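Side-chain contacts in type II secretion ATPase XpsE (Xanthomonas campestris, PDB 2D28), which belongs to the GspE family of ATPases in the bacterial type II secretion system and is represented here by its N-terminal domain: residues A[87-90]-A[91-95]; A[100-104]-A[105-109]; A[113-116]-A[117-120]; A[120-123]-A[124-128]; A[66-69]-A[70-73]. The protein carries 1 engineered substitution. One frame throughout, in Å; residues are numbered along the deposited sequence.

Interaction 1 of 5, residues A[87-90]-A[91-95]; sequences SLRF and LKQFH
The short helix 88-94 presents Phe90 and Phe94 along one side, four residues apart. Phe94 brings its CD2-CE2 side over one face of the Phe90 ring, with CD2 above the ring centre and Phe94 CE2 coming within 3.4 Å of Phe90 CE1. With planes inclined at 34° and centroids 4.5 Å apart, the rings form an oblique aromatic pair. Phe90 holds CG opposite its backbone N (chi1 -178°), whereas CG of Phe94 lies beside its own, which turns the second ring back toward the first. A polar pair with the same spacing comprises Arg89 and Gln93, running alongside in the same direction: Arg89 NH1 donates to Gln93 OE1 over 2.6 Å, in the guanidinium plane but tilted 34° from that of the amide carbonyl. Leu88 CG rests 3.7 Å from Lys92 CE, and the Lys92 amine continues to a salt bridge with Glu145. Ser87 is the N-cap, its OG accepting from Phe90 N at 3.1 Å. The aromatic pair leans on helix 116-126, Phe90 against Ala121 and Val122 and Phe94 against Tyr117 and Ala118, while Leu88 and Leu91 meet Ile144 of helix 137-147 and Leu91 also touches Leu96 and Pro98 of strand 96-102.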
loop_
_atom_site.group_PDB
_atom_site.type_symbol
_atom_site.label_atom_id
_atom_site.label_comp_id
_atom_site.label_asym_id
_atom_site.label_seq_id
_atom_site.Cartn_x
_atom_site.Cartn_y
_atom_site.Cartn_z
ATOM N N SER A 87 -8.320 2.839 13.798
ATOM C CA SER A 87 -9.037 4.095 13.822
ATOM C C SER A 87 -9.084 4.613 12.400
ATOM O O SER A 87 -8.265 4.216 11.530
ATOM C CB SER A 87 -8.337 5.135 14.695
ATOM O OG SER A 87 -7.039 5.356 14.258
ATOM N N LEU A 88 -10.033 5.513 12.160
ATOM C CA LEU A 88 -10.092 6.180 10.851
ATOM C C LEU A 88 -8.788 6.861 10.543
ATOM O O LEU A 88 -8.268 6.743 9.452
ATOM C CB LEU A 88 -11.276 7.132 10.780
ATOM C CG LEU A 88 -11.381 7.962 9.485
ATOM C CD1 LEU A 88 -11.584 7.028 8.254
ATOM C CD2 LEU A 88 -12.506 8.974 9.603
ATOM N N ARG A 89 -8.192 7.517 11.570
ATOM C CA ARG A 89 -6.926 8.187 11.415
ATOM C C ARG A 89 -5.811 7.234 10.950
ATOM O O ARG A 89 -5.047 7.576 10.124
ATOM C CB ARG A 89 -6.479 8.815 12.765
ATOM C CG ARG A 89 -5.231 9.705 12.661
ATOM C CD ARG A 89 -4.425 9.770 13.942
ATOM N NE ARG A 89 -3.958 8.421 14.263
ATOM C CZ ARG A 89 -2.855 7.870 13.809
ATOM N NH1 ARG A 89 -2.027 8.569 13.044
ATOM N NH2 ARG A 89 -2.562 6.591 14.131
ATOM N N PHE A 90 -5.689 6.090 11.592
ATOM C CA PHE A 90 -4.713 5.064 11.236
ATOM C C PHE A 90 -4.862 4.699 9.744
ATOM O O PHE A 90 -3.899 4.646 9.010
ATOM C CB PHE A 90 -4.949 3.801 12.109
ATOM C CG PHE A 90 -3.984 2.720 11.864
ATOM C CD1 PHE A 90 -2.877 2.522 12.722
ATOM C CD2 PHE A 90 -4.147 1.849 10.788
ATOM C CE1 PHE A 90 -1.953 1.510 12.484
ATOM C CE2 PHE A 90 -3.191 0.822 10.524
ATOM C CZ PHE A 90 -2.085 0.674 11.368
ATOM N N LEU A 91 -6.072 4.390 9.319
ATOM C CA LEU A 91 -6.311 4.130 7.872
ATOM C C LEU A 91 -5.739 5.202 6.956
ATOM O O LEU A 91 -5.026 4.898 5.955
ATOM C CB LEU A 91 -7.803 3.939 7.611
ATOM C CG LEU A 91 -8.508 2.858 8.420
ATOM C CD1 LEU A 91 -9.957 2.760 7.930
ATOM C CD2 LEU A 91 -7.817 1.528 8.424
ATOM N N LYS A 92 -6.024 6.464 7.304
ATOM C CA LYS A 92 -5.539 7.593 6.528
ATOM C C LYS A 92 -4.039 7.753 6.595
ATOM O O LYS A 92 -3.398 7.971 5.556
ATOM C CB LYS A 92 -6.266 8.900 6.850
ATOM C CG LYS A 92 -7.702 8.888 6.619
ATOM C CD LYS A 92 -8.378 10.263 7.043
ATOM C CE LYS A 92 -9.811 10.137 6.880
ATOM N NZ LYS A 92 -10.400 11.177 5.974
ATOM N N GLN A 93 -3.436 7.630 7.770
ATOM C CA GLN A 93 -2.006 7.751 7.867
ATOM C C GLN A 93 -1.276 6.669 7.091
ATOM O O GLN A 93 -0.224 6.931 6.489
ATOM C CB GLN A 93 -1.550 7.622 9.354
ATOM C CG GLN A 93 -0.108 7.669 9.488
ATOM C CD GLN A 93 0.429 7.185 10.849
ATOM O OE1 GLN A 93 -0.323 7.060 11.815
ATOM N NE2 GLN A 93 1.717 6.932 10.913
ATOM N N PHE A 94 -1.767 5.435 7.170
ATOM C CA PHE A 94 -1.015 4.316 6.538
ATOM C C PHE A 94 -1.471 4.020 5.092
ATOM O O PHE A 94 -0.815 3.170 4.366
ATOM C CB PHE A 94 -1.103 3.096 7.453
ATOM C CG PHE A 94 -0.218 3.229 8.685
ATOM C CD1 PHE A 94 1.189 3.037 8.591
ATOM C CD2 PHE A 94 -0.753 3.647 9.867
ATOM C CE1 PHE A 94 1.984 3.204 9.730
ATOM C CE2 PHE A 94 0.077 3.870 11.003
ATOM C CZ PHE A 94 1.436 3.621 10.916
ATOM N N HIS A 95 -2.590 4.653 4.699
ATOM C CA HIS A 95 -3.222 4.506 3.368
ATOM C C HIS A 95 -3.544 3.057 3.130
ATOM O O HIS A 95 -2.995 2.402 2.225
ATOM C CB HIS A 95 -2.320 5.014 2.233
ATOM C CG HIS A 95 -1.844 6.420 2.424
ATOM N ND1 HIS A 95 -2.601 7.524 2.081
ATOM C CD2 HIS A 95 -0.759 6.893 3.089
ATOM C CE1 HIS A 95 -1.943 8.626 2.452
ATOM N NE2 HIS A 95 -0.823 8.263 3.055
#

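Interaction 2 of 5, residues A[100-104]-A[105-109]; sequences GERDG and RLDLW
Arg102 and Asp107 are brought together by matching first torsions: each holds CG opposite the carbonyl carbon, chi1 -53° in Arg102 and -64° in Asp107. The arginine chain then bends at chi3, which turns the NE side of the guanidinium to the carboxylate, and the two side chains cross at about a right angle. Arg102 NE donates to Asp107 OD2 over 2.7 Å, staying in the guanidinium plane and using the syn side of the carboxylate oxygen; the bond is part of a salt bridge. NH2 of the same arginine points at OD1, although the position of that oxygen is less certain. The two residues are diagonal neighbours on one face of a hairpin, so the bridge spans the strands near their turn. The turn is of type I', with Asp103 and Gly104 at positive phi, and it is closed by Arg105 N to Arg102 O and Arg102 N to Arg105 O, both 2.9 Å. On the other face Glu101 and Leu106 form a non-hydrogen-bonded antiparallel pair: Glu101 CG packs on Leu106 CD1 at 3.6 Å, and the CA of Glu101 makes a CH...O contact with Arg105 O. Arg105 sends its guanidinium away to Leu130 O. Strand 105-110 is the middle strand of the three-stranded sheet, antiparallel to 96-102 and parallel to 130-134, where Leu131 touches Arg102, Arg105 and Asp107, while Glu101 meets Leu128 beyond the end of helix 116-126.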
loop_
_atom_site.group_PDB
_atom_site.type_symbol
_atom_site.label_atom_id
_atom_site.label_comp_id
_atom_site.label_asym_id
_atom_site.label_seq_id
_atom_site.Cartn_x
_atom_site.Cartn_y
_atom_site.Cartn_z
ATOM N N GLY A 100 -13.284 -6.236 3.156
ATOM C CA GLY A 100 -14.116 -7.416 3.223
ATOM C C GLY A 100 -13.482 -8.448 4.117
ATOM O O GLY A 100 -12.348 -8.342 4.437
ATOM N N GLU A 101 -14.243 -9.475 4.453
ATOM C CA GLU A 101 -13.790 -10.584 5.243
ATOM C C GLU A 101 -14.345 -11.855 4.573
ATOM O O GLU A 101 -15.570 -11.946 4.368
ATOM C CB GLU A 101 -14.327 -10.418 6.649
ATOM C CG GLU A 101 -13.299 -10.399 7.740
ATOM C CD GLU A 101 -13.871 -10.200 9.153
ATOM O OE1 GLU A 101 -13.458 -10.936 10.067
ATOM O OE2 GLU A 101 -14.723 -9.310 9.367
ATOM N N ARG A 102 -13.469 -12.760 4.144
ATOM C CA ARG A 102 -13.854 -13.981 3.404
ATOM C C ARG A 102 -12.923 -15.164 3.801
ATOM O O ARG A 102 -11.682 -15.028 3.923
ATOM C CB ARG A 102 -13.797 -13.795 1.893
ATOM C CG ARG A 102 -14.568 -12.614 1.272
ATOM C CD ARG A 102 -14.195 -12.329 -0.217
ATOM N NE ARG A 102 -12.757 -12.024 -0.389
ATOM C CZ ARG A 102 -11.977 -12.452 -1.362
ATOM N NH1 ARG A 102 -12.433 -13.231 -2.332
ATOM N NH2 ARG A 102 -10.704 -12.105 -1.378
ATOM N N ASP A 103 -13.538 -16.340 3.994
ATOM C CA ASP A 103 -12.855 -17.560 4.451
ATOM C C ASP A 103 -11.909 -17.319 5.622
ATOM O O ASP A 103 -10.815 -17.862 5.685
ATOM C CB ASP A 103 -12.148 -18.292 3.315
ATOM C CG ASP A 103 -13.134 -18.891 2.297
ATOM O OD1 ASP A 103 -14.320 -19.046 2.646
ATOM O OD2 ASP A 103 -12.801 -19.148 1.121
ATOM N N GLY A 104 -12.368 -16.524 6.580
ATOM C CA GLY A 104 -11.612 -16.286 7.766
ATOM C C GLY A 104 -10.425 -15.342 7.645
ATOM O O GLY A 104 -9.608 -15.217 8.588
ATOM N N ARG A 105 -10.330 -14.665 6.512
ATOM C CA ARG A 105 -9.353 -13.604 6.323
ATOM C C ARG A 105 -9.946 -12.224 6.025
ATOM O O ARG A 105 -10.928 -12.049 5.301
ATOM C CB ARG A 105 -8.377 -13.986 5.223
ATOM C CG ARG A 105 -7.768 -15.371 5.415
ATOM C CD ARG A 105 -6.738 -15.771 4.338
ATOM N NE ARG A 105 -5.470 -15.070 4.429
ATOM C CZ ARG A 105 -4.343 -15.478 3.832
ATOM N NH1 ARG A 105 -4.367 -16.538 3.096
ATOM N NH2 ARG A 105 -3.191 -14.831 4.004
ATOM N N LEU A 106 -9.280 -11.225 6.545
ATOM C CA LEU A 106 -9.596 -9.833 6.283
ATOM C C LEU A 106 -8.921 -9.354 5.016
ATOM O O LEU A 106 -7.676 -9.325 4.934
ATOM C CB LEU A 106 -9.158 -8.984 7.506
ATOM C CG LEU A 106 -9.606 -7.531 7.438
ATOM C CD1 LEU A 106 -11.160 -7.457 7.732
ATOM C CD2 LEU A 106 -8.799 -6.758 8.463
ATOM N N ASP A 107 -9.732 -8.933 4.029
ATOM C CA ASP A 107 -9.233 -8.344 2.838
ATOM C C ASP A 107 -8.785 -6.910 3.139
ATOM O O ASP A 107 -9.599 -6.080 3.591
ATOM C CB ASP A 107 -10.207 -8.361 1.697
ATOM C CG ASP A 107 -10.558 -9.738 1.233
ATOM O OD1 ASP A 107 -9.656 -10.536 0.879
ATOM O OD2 ASP A 107 -11.732 -10.137 1.209
ATOM N N LEU A 108 -7.505 -6.627 2.917
ATOM C CA LEU A 108 -6.962 -5.299 3.173
ATOM C C LEU A 108 -6.362 -4.741 1.922
ATOM O O LEU A 108 -5.374 -5.266 1.384
ATOM C CB LEU A 108 -5.914 -5.384 4.284
ATOM C CG LEU A 108 -5.368 -4.058 4.797
ATOM C CD1 LEU A 108 -6.433 -3.478 5.695
ATOM C CD2 LEU A 108 -4.020 -4.149 5.550
ATOM N N TRP A 109 -6.912 -3.625 1.496
ATOM C CA TRP A 109 -6.399 -2.860 0.399
ATOM C C TRP A 109 -5.252 -1.978 0.915
ATOM O O TRP A 109 -5.458 -1.162 1.854
ATOM C CB TRP A 109 -7.547 -2.012 -0.126
ATOM C CG TRP A 109 -7.530 -1.638 -1.535
ATOM C CD1 TRP A 109 -6.705 -2.155 -2.537
ATOM C CD2 TRP A 109 -8.347 -0.652 -2.184
ATOM N NE1 TRP A 109 -6.995 -1.553 -3.724
ATOM C CE2 TRP A 109 -7.989 -0.629 -3.535
ATOM C CE3 TRP A 109 -9.284 0.284 -1.736
ATOM C CZ2 TRP A 109 -8.568 0.250 -4.451
ATOM C CZ3 TRP A 109 -9.875 1.130 -2.664
ATOM C CH2 TRP A 109 -9.489 1.123 -3.993
HETATM O O HOH W 1 -10.092 -12.853 2.335
#

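Interaction 3 of 5, residues A[113-116]-A[117-120]; sequences PYDD and YAID
Asp115 and Ala118 form the tightly fitted side of this helix start, where the first turn of helix 116-126 closes on the loop before it. Asp115 is the N-cap: with CG opposite its backbone N (chi1 -174°), the carboxylate reaches forward and OD1 accepts from Ala118 N at 3.2 Å, the amide approaching from above the carboxylate plane. Ala118 CB packs against the same carboxylate, 3.8 Å from Asp115 CG. Next to it the tip of Ile119 folds back over the loop, its CD1 lying 3.3 Å from Pro113 O, while Ile119 N donates to Asp115 O. Pro113 and Ala118 are buried, and Ile119 touches Leu132 of strand 130-134. The looser side belongs to Asp116 and Asp120. Their carboxylates do not meet directly; a water donates to Asp116 OD2 at 2.6 Å and to Asp120 OD2 at 2.7 Å, bridging two oxygens that stand 4.7 Å from each other. Asp120 has a second partner in Arg123, which binds its OD1. Asp115 and Asp116 stand at the start of the helix, where amide hydrogens and the helix dipole probably favour negative charge; Asp120 lies one turn on, and the water and Arg123 would be expected to ease its repulsion with Asp116.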
loop_
_atom_site.group_PDB
_atom_site.type_symbol
_atom_site.label_atom_id
_atom_site.label_comp_id
_atom_site.label_asym_id
_atom_site.label_seq_id
_atom_site.Cartn_x
_atom_site.Cartn_y
_atom_site.Cartn_z
ATOM N N PRO A 113 2.582 -2.239 0.476
ATOM C CA PRO A 113 2.663 -3.630 0.989
ATOM C C PRO A 113 4.026 -4.153 1.380
ATOM O O PRO A 113 4.079 -5.248 1.943
ATOM C CB PRO A 113 2.050 -4.434 -0.144
ATOM C CG PRO A 113 2.405 -3.660 -1.350
ATOM C CD PRO A 113 2.234 -2.216 -0.952
ATOM N N TYR A 114 5.071 -3.393 1.112
ATOM C CA TYR A 114 6.421 -3.638 1.590
ATOM C C TYR A 114 6.646 -3.162 3.048
ATOM O O TYR A 114 7.719 -3.388 3.574
ATOM C CB TYR A 114 7.424 -2.908 0.697
ATOM C CG TYR A 114 7.211 -1.446 0.587
ATOM C CD1 TYR A 114 7.733 -0.564 1.510
ATOM C CD2 TYR A 114 6.418 -0.928 -0.464
ATOM C CE1 TYR A 114 7.501 0.813 1.377
ATOM C CE2 TYR A 114 6.166 0.379 -0.592
ATOM C CZ TYR A 114 6.676 1.250 0.322
ATOM O OH TYR A 114 6.359 2.569 0.180
ATOM N N ASP A 115 5.660 -2.482 3.661
ATOM C CA ASP A 115 5.857 -1.846 4.961
ATOM C C ASP A 115 5.415 -2.826 6.057
ATOM O O ASP A 115 4.248 -2.878 6.434
ATOM C CB ASP A 115 5.088 -0.513 5.009
ATOM C CG ASP A 115 5.370 0.269 6.261
ATOM O OD1 ASP A 115 5.860 -0.342 7.259
ATOM O OD2 ASP A 115 5.055 1.464 6.284
ATOM N N ASP A 116 6.366 -3.650 6.467
ATOM C CA ASP A 116 6.114 -4.686 7.417
ATOM C C ASP A 116 5.694 -4.108 8.804
ATOM O O ASP A 116 4.947 -4.746 9.511
ATOM C CB ASP A 116 7.325 -5.629 7.527
ATOM C CG ASP A 116 8.551 -4.951 7.970
ATOM O OD1 ASP A 116 9.182 -4.285 7.112
ATOM O OD2 ASP A 116 8.976 -5.038 9.168
ATOM N N TYR A 117 6.110 -2.888 9.123
ATOM C CA TYR A 117 5.660 -2.230 10.377
ATOM C C TYR A 117 4.150 -2.009 10.373
ATOM O O TYR A 117 3.426 -2.393 11.288
ATOM C CB TYR A 117 6.400 -0.870 10.552
ATOM C CG TYR A 117 5.931 -0.109 11.764
ATOM C CD1 TYR A 117 6.443 -0.399 13.051
ATOM C CD2 TYR A 117 4.843 0.730 11.678
ATOM C CE1 TYR A 117 5.927 0.282 14.186
ATOM C CE2 TYR A 117 4.343 1.381 12.775
ATOM C CZ TYR A 117 4.892 1.141 14.043
ATOM O OH TYR A 117 4.325 1.786 15.132
ATOM N N ALA A 118 3.637 -1.464 9.276
ATOM C CA ALA A 118 2.235 -1.221 9.155
ATOM C C ALA A 118 1.409 -2.491 9.144
ATOM O O ALA A 118 0.369 -2.565 9.783
ATOM C CB ALA A 118 1.959 -0.396 7.900
ATOM N N ILE A 119 1.860 -3.471 8.366
ATOM C CA ILE A 119 1.146 -4.705 8.282
ATOM C C ILE A 119 1.121 -5.402 9.625
ATOM O O ILE A 119 0.086 -5.941 9.949
ATOM C CB ILE A 119 1.816 -5.651 7.212
ATOM C CG1 ILE A 119 1.549 -5.115 5.815
ATOM C CG2 ILE A 119 1.449 -7.173 7.374
ATOM C CD1 ILE A 119 2.539 -5.547 4.799
ATOM N N ASP A 120 2.282 -5.494 10.305
ATOM C CA ASP A 120 2.322 -6.120 11.628
ATOM C C ASP A 120 1.444 -5.359 12.650
ATOM O O ASP A 120 0.764 -5.978 13.463
ATOM C CB ASP A 120 3.759 -6.343 12.088
ATOM C CG ASP A 120 4.455 -7.427 11.314
ATOM O OD1 ASP A 120 3.794 -8.098 10.448
ATOM O OD2 ASP A 120 5.691 -7.566 11.406
HETATM O O HOH W 2 7.779 -5.848 11.340
#

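Interaction 4 of 5, residues A[120-123]-A[124-128]; sequences DAVR and LATGL
The flat carbonyl group of Val122 is met on both faces by one residue, Thr126. The backbone N of Thr126 comes from one side, tilted 23° from the carbonyl plane, and its hydroxyl from the other, 35° out of that plane. The hydroxyl bond is the shorter, with Thr126 OG1 donating to Val122 O over 2.7 Å, so that two donors grip a single oxygen near the end of the helix. A second flat group, the guanidinium of Arg123, receives Asp120 OD1 at its edge: Asp120 OD1 lies in the guanidinium plane, 2.9 Å from Arg123 NH1, whereas NH1 stands above the carboxylate plane, a salt bridge along the outside of the helix. The rotation of Thr126 is what makes the grip possible, since OG1 sits between the backbone N and the carbonyl carbon (chi1 55°) and CG2 is left to face Val122 CG1 at 4.2 Å. OG1 has a further role as acceptor for Leu128 N, 3.2 Å away, which makes an ST turn. Between these residues Gly127 leaves helical geometry with positive phi while its N still bonds to Arg123 O, and a water ties Arg123 O to Leu128 O at 2.9 Å and 2.6 Å respectively. Val122 packs on Leu96 and Leu130, and Thr126 on Val83 and Leu86. The ST turn and the positive phi of Gly127 mark the end of helix 116-126, after which the chain leads into strand 130-134, completing a beta-alpha-beta crossover that began with strand 105-110.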
loop_
_atom_site.group_PDB
_atom_site.type_symbol
_atom_site.label_atom_id
_atom_site.label_comp_id
_atom_site.label_asym_id
_atom_site.label_seq_id
_atom_site.Cartn_x
_atom_site.Cartn_y
_atom_site.Cartn_z
ATOM N N ASP A 120 2.282 -5.494 10.305
ATOM C CA ASP A 120 2.322 -6.120 11.628
ATOM C C ASP A 120 1.444 -5.359 12.650
ATOM O O ASP A 120 0.764 -5.978 13.463
ATOM C CB ASP A 120 3.759 -6.343 12.088
ATOM C CG ASP A 120 4.455 -7.427 11.314
ATOM O OD1 ASP A 120 3.794 -8.098 10.448
ATOM O OD2 ASP A 120 5.691 -7.566 11.406
ATOM N N ALA A 121 1.368 -4.036 12.530
ATOM C CA ALA A 121 0.397 -3.227 13.314
ATOM C C ALA A 121 -1.057 -3.648 13.081
ATOM O O ALA A 121 -1.846 -3.846 14.060
ATOM C CB ALA A 121 0.621 -1.730 13.032
ATOM N N VAL A 122 -1.403 -3.894 11.814
ATOM C CA VAL A 122 -2.762 -4.258 11.477
ATOM C C VAL A 122 -3.046 -5.659 11.988
ATOM O O VAL A 122 -4.134 -5.931 12.595
ATOM C CB VAL A 122 -3.004 -4.102 9.937
ATOM C CG1 VAL A 122 -4.301 -4.662 9.561
ATOM C CG2 VAL A 122 -2.923 -2.630 9.575
ATOM N N ARG A 123 -2.072 -6.536 11.827
ATOM C CA ARG A 123 -2.237 -7.944 12.230
ATOM C C ARG A 123 -2.507 -7.980 13.756
ATOM O O ARG A 123 -3.440 -8.675 14.258
ATOM C CB ARG A 123 -0.953 -8.773 11.896
ATOM C CG ARG A 123 -0.728 -9.158 10.454
ATOM C CD ARG A 123 0.587 -9.756 10.138
ATOM N NE ARG A 123 0.764 -10.977 10.905
ATOM C CZ ARG A 123 1.862 -11.380 11.530
ATOM N NH1 ARG A 123 3.006 -10.745 11.470
ATOM N NH2 ARG A 123 1.774 -12.493 12.255
ATOM N N LEU A 124 -1.715 -7.202 14.501
ATOM C CA LEU A 124 -1.807 -7.206 15.975
ATOM C C LEU A 124 -3.103 -6.534 16.456
ATOM O O LEU A 124 -3.791 -7.039 17.379
ATOM C CB LEU A 124 -0.621 -6.479 16.610
ATOM C CG LEU A 124 -0.598 -6.479 18.173
ATOM C CD1 LEU A 124 -0.518 -7.960 18.741
ATOM C CD2 LEU A 124 0.610 -5.705 18.714
ATOM N N ALA A 125 -3.450 -5.417 15.826
ATOM C CA ALA A 125 -4.613 -4.637 16.278
ATOM C C ALA A 125 -5.916 -5.354 15.966
ATOM O O ALA A 125 -6.872 -5.284 16.778
ATOM C CB ALA A 125 -4.626 -3.240 15.684
ATOM N N THR A 126 -5.993 -6.047 14.818
ATOM C CA THR A 126 -7.275 -6.669 14.432
ATOM C C THR A 126 -7.371 -8.056 14.992
ATOM O O THR A 126 -8.469 -8.576 15.240
ATOM C CB THR A 126 -7.466 -6.756 12.884
ATOM O OG1 THR A 126 -6.334 -7.454 12.302
ATOM C CG2 THR A 126 -7.477 -5.353 12.213
ATOM N N GLY A 127 -6.229 -8.675 15.197
ATOM C CA GLY A 127 -6.180 -10.085 15.514
ATOM C C GLY A 127 -6.692 -11.006 14.414
ATOM O O GLY A 127 -6.976 -12.161 14.693
ATOM N N LEU A 128 -6.760 -10.519 13.179
ATOM C CA LEU A 128 -7.282 -11.288 12.027
ATOM C C LEU A 128 -6.192 -11.617 11.047
ATOM O O LEU A 128 -5.253 -10.826 10.846
ATOM C CB LEU A 128 -8.379 -10.521 11.268
ATOM C CG LEU A 128 -9.673 -10.370 12.091
ATOM C CD1 LEU A 128 -10.641 -9.432 11.439
ATOM C CD2 LEU A 128 -10.405 -11.729 12.382
HETATM O O HOH W 3 -3.506 -11.126 12.796
#

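Interaction 5 of 5, residues A[66-69]-A[70-73]; sequences LVDA and RQLG
Asp68 and Arg70 carry the charged part of this contact, a side-on, two-pronged salt bridge between residues two apart. Arg70 NE donates to Asp68 OD1 over 2.8 Å and Arg70 NH2 to Asp68 OD2 over 2.9 Å, one nitrogen for each oxygen. Both oxygens lie close to the guanidinium plane, but the two flat groups are turned 43° against each other: NE approaches OD1 from above the carboxylate, whereas NH2 meets OD2 on its syn side. Asp68 places CG between its backbone N and carbonyl carbon (chi1 63°), which stands the carboxylate up over the start of the turn; the bend of Arg70 at chi3 brings the guanidinium back to it. Arg70 N adds a weak bond to Asp68 OD1.

The hydrogen bonds between Asp68 and Gln71 run both ways. Gln71 N donates to Asp68 O at 2.9 Å, and the extended side chain of Gln71 returns along the loop so that its OE1 accepts from Asp68 N at 2.8 Å. The backbone bond closes a short 3-10 turn, residues 69-71, in the long connection between helix 51-62 and helix 88-94, and the side-chain bond braces its start. Glu139 of helix 137-147 lies against Asp68 and accepts a weak bond from Ala69 N.

Apolar contacts occupy the inner side. Val67 and Leu72 cross at about a right angle, with Val67 CG1 3.9 Å from Leu72 CD1, and Leu72 CD1 also comes within 3.4 Å of Asp68 O. Leu72 also packs on Leu143 and Trp147 of helix 137-147, and Val67 on His133 of strand 130-134.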
loop_
_atom_site.group_PDB
_atom_site.type_symbol
_atom_site.label_atom_id
_atom_site.label_comp_id
_atom_site.label_asym_id
_atom_site.label_seq_id
_atom_site.Cartn_x
_atom_site.Cartn_y
_atom_site.Cartn_z
ATOM N N LEU A 66 -3.689 -6.955 -7.526
ATOM C CA LEU A 66 -3.993 -5.557 -7.688
ATOM C C LEU A 66 -5.525 -5.417 -7.740
ATOM O O LEU A 66 -6.200 -6.232 -8.363
ATOM C CB LEU A 66 -3.398 -5.007 -8.983
ATOM C CG LEU A 66 -1.894 -4.872 -9.053
ATOM C CD1 LEU A 66 -1.382 -4.902 -10.476
ATOM C CD2 LEU A 66 -1.466 -3.613 -8.393
ATOM N N VAL A 67 -6.057 -4.422 -7.009
ATOM C CA VAL A 67 -7.491 -4.190 -6.913
ATOM C C VAL A 67 -7.715 -2.713 -7.210
ATOM O O VAL A 67 -6.922 -1.840 -6.836
ATOM C CB VAL A 67 -8.069 -4.595 -5.543
ATOM C CG1 VAL A 67 -9.430 -3.902 -5.248
ATOM C CG2 VAL A 67 -8.160 -6.078 -5.411
ATOM N N ASP A 68 -8.783 -2.435 -7.942
ATOM C CA ASP A 68 -9.089 -1.070 -8.290
ATOM C C ASP A 68 -10.461 -0.701 -7.838
ATOM O O ASP A 68 -11.235 -1.557 -7.430
ATOM C CB ASP A 68 -8.870 -0.803 -9.760
ATOM C CG ASP A 68 -9.772 -1.610 -10.654
ATOM O OD1 ASP A 68 -10.991 -1.434 -10.635
ATOM O OD2 ASP A 68 -9.325 -2.489 -11.354
ATOM N N ALA A 69 -10.693 0.609 -7.959
ATOM C CA ALA A 69 -11.843 1.304 -7.468
ATOM C C ALA A 69 -13.178 0.863 -8.096
ATOM O O ALA A 69 -14.253 0.957 -7.459
ATOM C CB ALA A 69 -11.571 2.846 -7.670
ATOM N N ARG A 70 -13.129 0.299 -9.308
ATOM C CA ARG A 70 -14.332 -0.291 -9.921
ATOM C C ARG A 70 -14.809 -1.416 -9.070
ATOM O O ARG A 70 -15.984 -1.768 -9.111
ATOM C CB ARG A 70 -14.046 -0.902 -11.317
ATOM C CG ARG A 70 -13.473 0.030 -12.324
ATOM C CD ARG A 70 -13.026 -0.616 -13.602
ATOM N NE ARG A 70 -11.973 -1.603 -13.304
ATOM C CZ ARG A 70 -11.642 -2.614 -14.105
ATOM N NH1 ARG A 70 -12.148 -2.725 -15.337
ATOM N NH2 ARG A 70 -10.731 -3.498 -13.706
ATOM N N GLN A 71 -13.889 -2.083 -8.362
ATOM C CA GLN A 71 -14.260 -3.314 -7.623
ATOM C C GLN A 71 -14.914 -3.104 -6.234
ATOM O O GLN A 71 -15.399 -4.065 -5.608
ATOM C CB GLN A 71 -13.120 -4.290 -7.537
ATOM C CG GLN A 71 -12.400 -4.668 -8.848
ATOM C CD GLN A 71 -11.108 -5.431 -8.552
ATOM O OE1 GLN A 71 -10.014 -4.889 -8.706
ATOM N NE2 GLN A 71 -11.242 -6.696 -8.144
ATOM N N LEU A 72 -14.973 -1.859 -5.781
ATOM C CA LEU A 72 -15.515 -1.523 -4.473
ATOM C C LEU A 72 -16.851 -0.748 -4.580
ATOM O O LEU A 72 -16.923 0.259 -5.292
ATOM C CB LEU A 72 -14.455 -0.666 -3.801
ATOM C CG LEU A 72 -13.249 -1.552 -3.454
ATOM C CD1 LEU A 72 -11.916 -1.147 -4.092
ATOM C CD2 LEU A 72 -13.200 -1.563 -2.002
ATOM N N GLY A 73 -17.890 -1.202 -3.879
ATOM C CA GLY A 73 -19.180 -0.506 -3.807
ATOM C C GLY A 73 -19.170 0.787 -2.989
ATOM O O GLY A 73 -18.142 1.184 -2.476
#

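Interactions 3 and 4 are the start and end of one helix, 116-126, and share Asp120. Interaction 1 lies against both: Phe94 CD1 meets Ala118 CB at 3.6 Å, and Phe90 CE2 meets Val122 CG2, also at 3.6 Å. The hairpin of interaction 2 joins interaction 4 through Leu106 and Leu108, with Leu108 CD2 4.1 Å from Val122 CG1. It is also linked to interaction 5, since Trp109 NE1 lies 3.1 Å from Val67 O, a probable hydrogen bond, and Trp109 CH2 packs on Leu72 CD1. Interactions 4 and 5 stand farthest apart, centres about 23 Å. A cacodylate ion, probably from the crystallisation liquor, sits about 3 Å from the Leu106 side chain.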